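Local coordinates for protein mandelate racemase/muconate lactonizing enzyme (Polaromonas sp., PDB 2OG9) that probably acts on a carboxylate substrate, as an enolase-superfamily member of the mandelate racemase/muconate lactonizing enzyme family, whose members abstract an alpha-proton beside a metal-bound carboxylate, at residues A[143-148]-A[327-332]; A[287-292]-A[318-323]; A[344-349]-A[363-368]. All blocks are in the same frame, centred on the assembly; numbering follows the deposited sequence.

Interaction 1 (A[143-148]-A[327-332]); sequences GSYRDS and AYPREP
Arg146 reaches across to 327-332 and donates every hydrogen bond between the two segments. Its guanidinium meets the carbonyl of Tyr328 end-on: NH1 lies 2.8 Å from Tyr328 O and NH2 3.1 Å from the same oxygen, both in the carbonyl plane, while NH2 adds a weak bond to Pro329 O. NE makes a salt bridge of 2.7 Å to Glu331 OE2. That oxygen is met from above its carboxylate plane, the two planar groups standing 79° apart. A water joins Arg146 NH2 to Glu331 OE2, and Glu331 OE1 turns to Arg354, so the acid links two arginines.

Packing sandwiches the guanidinium. Pro332 CD sits 3.4 Å from Arg146 NH1 over one face, and CB of Tyr145 covers the opposite face. The ring of Tyr145 lies on Pro329, whose CA stands 3.7 Å from the ring centroid in a CH-pi contact; its hydroxyl bonds weakly to Asp100 of the second subunit. Ala327 is small enough to bring its CB within 3.4 Å of Gly143 O, on the glycine just after helix 138-142, whose positive phi suits a residue without a side chain.

An arginine suits this place because its planar N-H array can bind carbonyls and a carboxylate together. With Glu331 close by, its buried charge is probably largely balanced, and two irregular loops are joined without a shared strand.

Interaction 2 (A[287-292]-A[318-323]); sequences PDAPRV and MELHVH
Ala289 packs against the helix 318-323 through Leu320 and His321. Its CB lies 3.6 Å from Leu320 CD2, and the backbone around it faces the rim of the His321 imidazole, with Ala289 N close to the ring plane. The methyl group is short enough to admit both larger residues.

Leu320 extends from its helix with CG anti to the backbone N (chi1 168°), which carries CD2 across to the start of helix 289-292. There the same methyl meets Pro290 CD at 3.9 Å, the two side chains reaching toward each other tip to tip. A proline fits the first turn of a helix, where its missing N-H costs no helical bond, and its ring offers a compact apolar surface. His321 CG lies anti to its carbonyl carbon (chi1 -66°), which points the ring at the backbone around Ala289 and across Asp288 at about a right angle, their planar groups 80° apart.

Asp288 turns its carboxylate back over its own helix. OD1 accepts from Arg291 N at 3.2 Å with an N-H...O angle of 163°, an N-cap bond approached from above the carboxylate plane. OD2 accepts from Tyr67 OH, which also receives a bond from Arg291 NH2, tying the cap to strand 61-69.

Every touching residue is buried near the middle of the chain. The contact joins the short helical turn beyond strand 284-285 to the start of the helix after the neighbouring parallel strand 311-312, at the C-terminal ends of adjacent strands of the enolase-superfamily TIM barrel.

Interaction 3 (A[344-349]-A[363-368]); sequences FNERIE and LGLTLS
Leu365 covers one face of the Phe344 ring on the tightly packed side of this contact. Its CD1 stands 4.1 Å from the ring centroid, nearly on the normal, and its CD2 lies 3.8 Å from Phe344 CG, so both branches of the leucine rest on the aromatic surface. Thr366 O sits at the ring edge, in plane. Phe344 and Leu367 both also touch Phe51 of strand 46-56, and the aliphatic part of Glu319 packs on Leu365, its CB against Leu365 CD1.

The backbones are joined by a single bridge between Phe344 and Leu367, in which Asn345 N donates to Thr366 O at 3.2 Å.

Toward solvent the contact becomes polar. Glu346, bent at chi2 (75°), folds back so that its carboxylate faces Thr366 with both oxygens: OE1 accepts from Thr366 N at 2.9 Å, on the syn side but 34° out of the carboxylate plane, and OE2 lies by Thr366 OG1 at a modelled 2.5 Å, so short that its exact value is doubtful. A threonine fits here because its hydroxyl adds a second donor beside the backbone N-H. Asn345 and Arg347 are exposed; the arginine holds its own loop by donating from NH1 to both Phe344 O and Glu346 O.

Ser368 precedes the turn into helix 370-374; its OG bonds to Pro342 O and weakly to Gln370 N. The whole is an isolated bridge between two loops, apolar on the face toward strand 46-56 and polar on the other, where the barrel domain meets the N-terminal domain of this enolase-superfamily fold.

Overall arrangement
Interaction 2 is fully buried near the centre of the chain and relies on apolar packing between its segments, the N-cap belonging to 287-292 alone. The centres of interactions 1 and 3 lie about 16 Å from the centre of the chain; both are partly buried and use charged side chains. Interaction 1 binds backbone carbonyls with an arginine and reaches a second subunit; interaction 3 binds a threonine with a glutamate, and no other chain of the assembly touches it. Helix 318-326 links all three: it contributes 318-323 to interaction 2, runs on into 327-332 of interaction 1, and packs against interaction 3 through Leu320 on Leu363 and Glu319 on Leu365, with a probable His323 to Leu363 hydrogen bond.

Interaction 1 (A[143-148]-A[327-332])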
loop_
_atom_site.group_PDB
_atom_site.type_symbol
_atom_site.label_atom_id
_atom_site.label_comp_id
_atom_site.label_asym_id
_atom_site.label_seq_id
_atom_site.Cartn_x
_atom_site.Cartn_y
_atom_site.Cartn_z
ATOM N N GLY A 143 31.439 -16.678 -13.602
ATOM C CA GLY A 143 30.651 -17.886 -13.764
ATOM C C GLY A 143 29.665 -17.580 -14.879
ATOM O O GLY A 143 28.884 -16.639 -14.762
ATOM N N SER A 144 29.687 -18.348 -15.963
ATOM C CA SER A 144 28.777 -18.062 -17.066
ATOM C C SER A 144 27.637 -19.057 -17.227
ATOM O O SER A 144 27.665 -20.151 -16.673
ATOM C CB SER A 144 29.556 -17.966 -18.382
ATOM O OG SER A 144 30.071 -19.227 -18.753
ATOM N N TYR A 145 26.627 -18.650 -17.988
ATOM C CA TYR A 145 25.465 -19.484 -18.266
ATOM C C TYR A 145 25.449 -19.871 -19.735
ATOM O O TYR A 145 24.686 -20.750 -20.152
ATOM C CB TYR A 145 24.183 -18.717 -17.947
ATOM C CG TYR A 145 23.821 -18.709 -16.487
ATOM C CD1 TYR A 145 23.062 -19.738 -15.937
ATOM C CD2 TYR A 145 24.234 -17.670 -15.649
ATOM C CE1 TYR A 145 22.712 -19.732 -14.590
ATOM C CE2 TYR A 145 23.890 -17.660 -14.299
ATOM C CZ TYR A 145 23.127 -18.695 -13.782
ATOM O OH TYR A 145 22.761 -18.684 -12.457
ATOM N N ARG A 146 26.294 -19.210 -20.520
ATOM C CA ARG A 146 26.354 -19.460 -21.956
ATOM C C ARG A 146 27.715 -19.077 -22.525
ATOM O O ARG A 146 28.421 -18.236 -21.964
ATOM C CB ARG A 146 25.254 -18.645 -22.654
ATOM C CG ARG A 146 25.353 -17.125 -22.427
ATOM C CD ARG A 146 24.054 -16.409 -22.824
ATOM N NE ARG A 146 22.932 -16.845 -21.990
ATOM C CZ ARG A 146 22.701 -16.418 -20.750
ATOM N NH1 ARG A 146 23.506 -15.521 -20.184
ATOM N NH2 ARG A 146 21.681 -16.907 -20.060
ATOM N N ASP A 147 28.080 -19.684 -23.649
ATOM C CA ASP A 147 29.363 -19.380 -24.272
ATOM C C ASP A 147 29.234 -18.391 -25.428
ATOM O O ASP A 147 30.221 -18.034 -26.061
ATOM C CB ASP A 147 30.041 -20.672 -24.731
ATOM C CG ASP A 147 30.363 -21.596 -23.569
ATOM O OD1 ASP A 147 30.827 -21.092 -22.521
ATOM O OD2 ASP A 147 30.157 -22.822 -23.698
ATOM N N SER A 148 28.011 -17.946 -25.693
ATOM C CA SER A 148 27.756 -16.968 -26.751
ATOM C C SER A 148 26.479 -16.224 -26.366
ATOM O O SER A 148 25.629 -16.781 -25.681
ATOM C CB SER A 148 27.590 -17.656 -28.111
ATOM O OG SER A 148 26.413 -18.433 -28.155
ATOM N N ALA A 327 27.190 -13.924 -17.846
ATOM C CA ALA A 327 26.971 -14.286 -16.450
ATOM C C ALA A 327 25.539 -14.098 -15.937
ATOM O O ALA A 327 25.254 -14.439 -14.794
ATOM C CB ALA A 327 27.946 -13.500 -15.558
ATOM N N TYR A 328 24.642 -13.564 -16.764
ATOM C CA TYR A 328 23.251 -13.353 -16.335
ATOM C C TYR A 328 22.444 -14.636 -16.558
ATOM O O TYR A 328 22.552 -15.265 -17.607
ATOM C CB TYR A 328 22.627 -12.196 -17.123
ATOM C CG TYR A 328 21.373 -11.621 -16.493
ATOM C CD1 TYR A 328 21.437 -10.899 -15.297
ATOM C CD2 TYR A 328 20.125 -11.791 -17.092
ATOM C CE1 TYR A 328 20.282 -10.360 -14.712
ATOM C CE2 TYR A 328 18.968 -11.259 -16.516
ATOM C CZ TYR A 328 19.057 -10.547 -15.326
ATOM O OH TYR A 328 17.911 -10.037 -14.749
ATOM N N PRO A 329 21.615 -15.031 -15.576
ATOM C CA PRO A 329 20.788 -16.244 -15.643
ATOM C C PRO A 329 19.882 -16.379 -16.866
ATOM O O PRO A 329 19.782 -17.459 -17.448
ATOM C CB PRO A 329 19.984 -16.190 -14.342
ATOM C CG PRO A 329 20.884 -15.413 -13.411
ATOM C CD PRO A 329 21.389 -14.316 -14.305
ATOM N N ARG A 330 19.213 -15.296 -17.250
ATOM C CA ARG A 330 18.306 -15.336 -18.398
ATOM C C ARG A 330 18.947 -14.800 -19.675
ATOM O O ARG A 330 19.766 -13.889 -19.627
ATOM C CB ARG A 330 17.030 -14.550 -18.088
ATOM C CG ARG A 330 16.098 -15.244 -17.102
ATOM C CD ARG A 330 14.851 -14.411 -16.860
ATOM N NE ARG A 330 15.090 -13.320 -15.923
ATOM C CZ ARG A 330 15.236 -13.485 -14.612
ATOM N NH1 ARG A 330 15.168 -14.698 -14.083
ATOM N NH2 ARG A 330 15.443 -12.437 -13.825
ATOM N N GLU A 331 18.552 -15.365 -20.815
ATOM C CA GLU A 331 19.101 -14.971 -22.113
ATOM C C GLU A 331 19.081 -13.473 -22.392
ATOM O O GLU A 331 18.024 -12.887 -22.625
ATOM C CB GLU A 331 18.361 -15.699 -23.246
ATOM C CG GLU A 331 18.748 -17.163 -23.418
ATOM C CD GLU A 331 20.182 -17.340 -23.901
ATOM O OE1 GLU A 331 20.546 -16.710 -24.916
ATOM O OE2 GLU A 331 20.940 -18.115 -23.272
ATOM N N PRO A 332 20.260 -12.833 -22.381
ATOM C CA PRO A 332 20.349 -11.396 -22.643
ATOM C C PRO A 332 20.582 -11.088 -24.125
ATOM O O PRO A 332 20.673 -11.997 -24.959
ATOM C CB PRO A 332 21.536 -10.974 -21.788
ATOM C CG PRO A 332 22.466 -12.145 -21.960
ATOM C CD PRO A 332 21.540 -13.352 -21.853
HETATM O O HOH W 1 20.086 -19.127 -20.980
#

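Interaction 2 (A[287-292]-A[318-323])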
loop_
_atom_site.group_PDB
_atom_site.type_symbol
_atom_site.label_atom_id
_atom_site.label_comp_id
_atom_site.label_asym_id
_atom_site.label_seq_id
_atom_site.Cartn_x
_atom_site.Cartn_y
_atom_site.Cartn_z
ATOM N N PRO A 287 21.640 -1.572 -18.244
ATOM C CA PRO A 287 22.726 -0.930 -17.506
ATOM C C PRO A 287 23.973 -0.839 -18.377
ATOM O O PRO A 287 24.199 -1.686 -19.242
ATOM C CB PRO A 287 22.913 -1.850 -16.306
ATOM C CG PRO A 287 22.585 -3.197 -16.868
ATOM C CD PRO A 287 21.353 -2.914 -17.708
ATOM N N ASP A 288 24.757 0.208 -18.154
ATOM C CA ASP A 288 25.996 0.455 -18.886
ATOM C C ASP A 288 27.083 0.438 -17.811
ATOM O O ASP A 288 27.193 1.379 -17.024
ATOM C CB ASP A 288 25.904 1.833 -19.559
ATOM C CG ASP A 288 27.161 2.214 -20.320
ATOM O OD1 ASP A 288 28.262 1.770 -19.935
ATOM O OD2 ASP A 288 27.047 2.988 -21.293
ATOM N N ALA A 289 27.872 -0.635 -17.762
ATOM C CA ALA A 289 28.915 -0.769 -16.746
ATOM C C ALA A 289 29.789 0.477 -16.552
ATOM O O ALA A 289 29.840 1.035 -15.458
ATOM C CB ALA A 289 29.788 -1.995 -17.042
ATOM N N PRO A 290 30.492 0.927 -17.606
ATOM C CA PRO A 290 31.341 2.118 -17.469
ATOM C C PRO A 290 30.576 3.340 -16.959
ATOM O O PRO A 290 31.084 4.122 -16.159
ATOM C CB PRO A 290 31.866 2.334 -18.887
ATOM C CG PRO A 290 31.929 0.947 -19.440
ATOM C CD PRO A 290 30.628 0.336 -18.950
ATOM N N ARG A 291 29.345 3.496 -17.424
ATOM C CA ARG A 291 28.532 4.634 -17.030
ATOM C C ARG A 291 28.039 4.604 -15.577
ATOM O O ARG A 291 27.852 5.657 -14.969
ATOM C CB ARG A 291 27.340 4.765 -17.985
ATOM C CG ARG A 291 26.560 6.054 -17.815
ATOM C CD ARG A 291 25.581 6.285 -18.963
ATOM N NE ARG A 291 26.253 6.402 -20.255
ATOM C CZ ARG A 291 25.696 6.944 -21.335
ATOM N NH1 ARG A 291 24.459 7.417 -21.272
ATOM N NH2 ARG A 291 26.372 7.021 -22.474
ATOM N N VAL A 292 27.839 3.415 -15.016
ATOM C CA VAL A 292 27.348 3.313 -13.642
ATOM C C VAL A 292 28.449 3.183 -12.591
ATOM O O VAL A 292 28.164 3.109 -11.397
ATOM C CB VAL A 292 26.355 2.125 -13.473
ATOM C CG1 VAL A 292 25.186 2.287 -14.432
ATOM C CG2 VAL A 292 27.063 0.803 -13.706
HETATM N N MSE A 318 30.550 -3.538 -25.912
HETATM C CA MSE A 318 30.364 -4.980 -26.022
HETATM C C MSE A 318 31.594 -5.748 -25.536
HETATM O O MSE A 318 31.470 -6.866 -25.036
HETATM C CB MSE A 318 30.069 -5.368 -27.472
HETATM C CG MSE A 318 31.154 -4.982 -28.461
HETATM SE SE MSE A 318 30.741 -5.719 -30.213
HETATM C CE MSE A 318 32.495 -5.505 -31.062
ATOM N N GLU A 319 32.773 -5.144 -25.682
ATOM C CA GLU A 319 34.025 -5.782 -25.268
ATOM C C GLU A 319 33.981 -6.164 -23.787
ATOM O O GLU A 319 34.614 -7.135 -23.351
ATOM C CB GLU A 319 35.218 -4.847 -25.535
ATOM C CG GLU A 319 35.543 -4.603 -27.018
ATOM C CD GLU A 319 34.635 -3.577 -27.688
ATOM O OE1 GLU A 319 33.758 -3.009 -27.004
ATOM O OE2 GLU A 319 34.805 -3.335 -28.904
ATOM N N LEU A 320 33.230 -5.387 -23.015
ATOM C CA LEU A 320 33.069 -5.641 -21.588
ATOM C C LEU A 320 31.744 -6.350 -21.305
ATOM O O LEU A 320 31.701 -7.343 -20.580
ATOM C CB LEU A 320 33.115 -4.318 -20.816
ATOM C CG LEU A 320 32.680 -4.331 -19.346
ATOM C CD1 LEU A 320 33.549 -5.281 -18.543
ATOM C CD2 LEU A 320 32.781 -2.917 -18.785
ATOM N N HIS A 321 30.663 -5.857 -21.898
ATOM C CA HIS A 321 29.348 -6.437 -21.643
ATOM C C HIS A 321 29.117 -7.868 -22.109
ATOM O O HIS A 321 28.253 -8.556 -21.569
ATOM C CB HIS A 321 28.261 -5.517 -22.193
ATOM C CG HIS A 321 28.190 -4.203 -21.482
ATOM N ND1 HIS A 321 28.116 -4.107 -20.108
ATOM C CD2 HIS A 321 28.187 -2.933 -21.947
ATOM C CE1 HIS A 321 28.071 -2.834 -19.759
ATOM N NE2 HIS A 321 28.112 -2.100 -20.856
ATOM N N VAL A 322 29.875 -8.330 -23.097
ATOM C CA VAL A 322 29.695 -9.705 -23.546
ATOM C C VAL A 322 30.013 -10.644 -22.378
ATOM O O VAL A 322 29.380 -11.694 -22.214
ATOM C CB VAL A 322 30.602 -10.045 -24.767
ATOM C CG1 VAL A 322 32.073 -9.883 -24.419
ATOM C CG2 VAL A 322 30.320 -11.461 -25.221
ATOM N N HIS A 323 30.988 -10.264 -21.555
ATOM C CA HIS A 323 31.355 -11.076 -20.396
ATOM C C HIS A 323 30.284 -10.999 -19.315
ATOM O O HIS A 323 29.903 -12.014 -18.725
ATOM C CB HIS A 323 32.683 -10.596 -19.812
ATOM C CG HIS A 323 33.865 -10.907 -20.674
ATOM N ND1 HIS A 323 34.400 -12.174 -20.774
ATOM C CD2 HIS A 323 34.601 -10.124 -21.497
ATOM C CE1 HIS A 323 35.412 -12.159 -21.622
ATOM N NE2 HIS A 323 35.555 -10.926 -22.076
#

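Interaction 3 (A[344-349]-A[363-368])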
loop_
_atom_site.group_PDB
_atom_site.type_symbol
_atom_site.label_atom_id
_atom_site.label_comp_id
_atom_site.label_asym_id
_atom_site.label_seq_id
_atom_site.Cartn_x
_atom_site.Cartn_y
_atom_site.Cartn_z
ATOM N N PHE A 344 41.696 -1.434 -29.481
ATOM C CA PHE A 344 42.226 -2.719 -29.052
ATOM C C PHE A 344 42.822 -3.582 -30.160
ATOM O O PHE A 344 42.556 -3.371 -31.339
ATOM C CB PHE A 344 41.112 -3.494 -28.353
ATOM C CG PHE A 344 40.336 -2.665 -27.367
ATOM C CD1 PHE A 344 40.962 -2.134 -26.244
ATOM C CD2 PHE A 344 38.990 -2.386 -27.581
ATOM C CE1 PHE A 344 40.260 -1.331 -25.344
ATOM C CE2 PHE A 344 38.276 -1.583 -26.687
ATOM C CZ PHE A 344 38.914 -1.054 -25.566
ATOM N N ASN A 345 43.619 -4.565 -29.754
ATOM C CA ASN A 345 44.264 -5.480 -30.685
ATOM C C ASN A 345 43.413 -6.722 -30.889
ATOM O O ASN A 345 43.676 -7.514 -31.788
ATOM C CB ASN A 345 45.628 -5.899 -30.143
ATOM C CG ASN A 345 46.561 -4.728 -29.966
ATOM O OD1 ASN A 345 47.188 -4.566 -28.913
ATOM N ND2 ASN A 345 46.665 -3.901 -30.995
ATOM N N GLU A 346 42.386 -6.879 -30.057
ATOM C CA GLU A 346 41.505 -8.042 -30.123
ATOM C C GLU A 346 40.154 -7.711 -30.758
ATOM O O GLU A 346 39.785 -6.547 -30.869
ATOM C CB GLU A 346 41.285 -8.607 -28.719
ATOM C CG GLU A 346 42.559 -9.037 -27.983
ATOM C CD GLU A 346 43.378 -7.868 -27.470
ATOM O OE1 GLU A 346 42.850 -6.736 -27.409
ATOM O OE2 GLU A 346 44.555 -8.079 -27.107
ATOM N N ARG A 347 39.413 -8.739 -31.162
ATOM C CA ARG A 347 38.113 -8.534 -31.797
ATOM C C ARG A 347 37.075 -9.544 -31.333
ATOM O O ARG A 347 37.411 -10.650 -30.911
ATOM C CB ARG A 347 38.248 -8.630 -33.322
ATOM C CG ARG A 347 39.069 -7.524 -33.964
ATOM C CD ARG A 347 38.291 -6.219 -34.015
ATOM N NE ARG A 347 39.027 -5.140 -34.672
ATOM C CZ ARG A 347 40.034 -4.461 -34.124
ATOM N NH1 ARG A 347 40.446 -4.737 -32.890
ATOM N NH2 ARG A 347 40.624 -3.490 -34.808
ATOM N N ILE A 348 35.810 -9.146 -31.417
ATOM C CA ILE A 348 34.701 -10.010 -31.033
ATOM C C ILE A 348 34.264 -10.781 -32.277
ATOM O O ILE A 348 34.244 -10.233 -33.379
ATOM C CB ILE A 348 33.495 -9.183 -30.523
ATOM C CG1 ILE A 348 33.890 -8.394 -29.268
ATOM C CG2 ILE A 348 32.316 -10.102 -30.250
ATOM C CD1 ILE A 348 34.240 -9.258 -28.074
ATOM N N GLU A 349 33.919 -12.048 -32.102
ATOM C CA GLU A 349 33.485 -12.860 -33.224
ATOM C C GLU A 349 31.987 -13.097 -33.136
ATOM O O GLU A 349 31.455 -13.336 -32.054
ATOM C CB GLU A 349 34.219 -14.199 -33.214
ATOM C CG GLU A 349 34.220 -14.908 -34.553
ATOM C CD GLU A 349 35.093 -16.147 -34.550
ATOM O OE1 GLU A 349 36.200 -16.087 -33.973
ATOM O OE2 GLU A 349 34.679 -17.172 -35.130
ATOM N N LEU A 363 39.449 -9.443 -19.420
ATOM C CA LEU A 363 38.612 -8.824 -20.437
ATOM C C LEU A 363 39.052 -9.264 -21.823
ATOM O O LEU A 363 38.266 -9.237 -22.767
ATOM C CB LEU A 363 38.703 -7.300 -20.364
ATOM C CG LEU A 363 37.894 -6.577 -19.293
ATOM C CD1 LEU A 363 38.057 -5.070 -19.477
ATOM C CD2 LEU A 363 36.430 -6.969 -19.417
ATOM N N GLY A 364 40.316 -9.654 -21.940
ATOM C CA GLY A 364 40.847 -10.082 -23.222
ATOM C C GLY A 364 41.152 -8.902 -24.126
ATOM O O GLY A 364 41.015 -8.990 -25.351
ATOM N N LEU A 365 41.572 -7.794 -23.524
ATOM C CA LEU A 365 41.882 -6.584 -24.277
ATOM C C LEU A 365 43.265 -6.014 -23.975
ATOM O O LEU A 365 43.726 -6.042 -22.831
ATOM C CB LEU A 365 40.843 -5.494 -23.975
ATOM C CG LEU A 365 39.360 -5.770 -24.243
ATOM C CD1 LEU A 365 38.536 -4.637 -23.639
ATOM C CD2 LEU A 365 39.094 -5.891 -25.745
ATOM N N THR A 366 43.910 -5.495 -25.016
ATOM C CA THR A 366 45.213 -4.845 -24.900
ATOM C C THR A 366 45.126 -3.614 -25.795
ATOM O O THR A 366 44.469 -3.648 -26.837
ATOM C CB THR A 366 46.383 -5.749 -25.371
ATOM O OG1 THR A 366 46.130 -6.215 -26.701
ATOM C CG2 THR A 366 46.555 -6.935 -24.427
ATOM N N LEU A 367 45.769 -2.528 -25.387
ATOM C CA LEU A 367 45.720 -1.284 -26.145
ATOM C C LEU A 367 46.474 -1.340 -27.466
ATOM O O LEU A 367 47.612 -1.801 -27.520
ATOM C CB LEU A 367 46.274 -0.141 -25.300
ATOM C CG LEU A 367 45.582 0.048 -23.949
ATOM C CD1 LEU A 367 46.296 1.136 -23.146
ATOM C CD2 LEU A 367 44.127 0.415 -24.183
ATOM N N SER A 368 45.836 -0.854 -28.526
ATOM C CA SER A 368 46.457 -0.846 -29.842
ATOM C C SER A 368 47.488 0.278 -29.910
ATOM O O SER A 368 47.554 1.130 -29.023
ATOM C CB SER A 368 45.401 -0.628 -30.924
ATOM O OG SER A 368 44.921 0.708 -30.903
#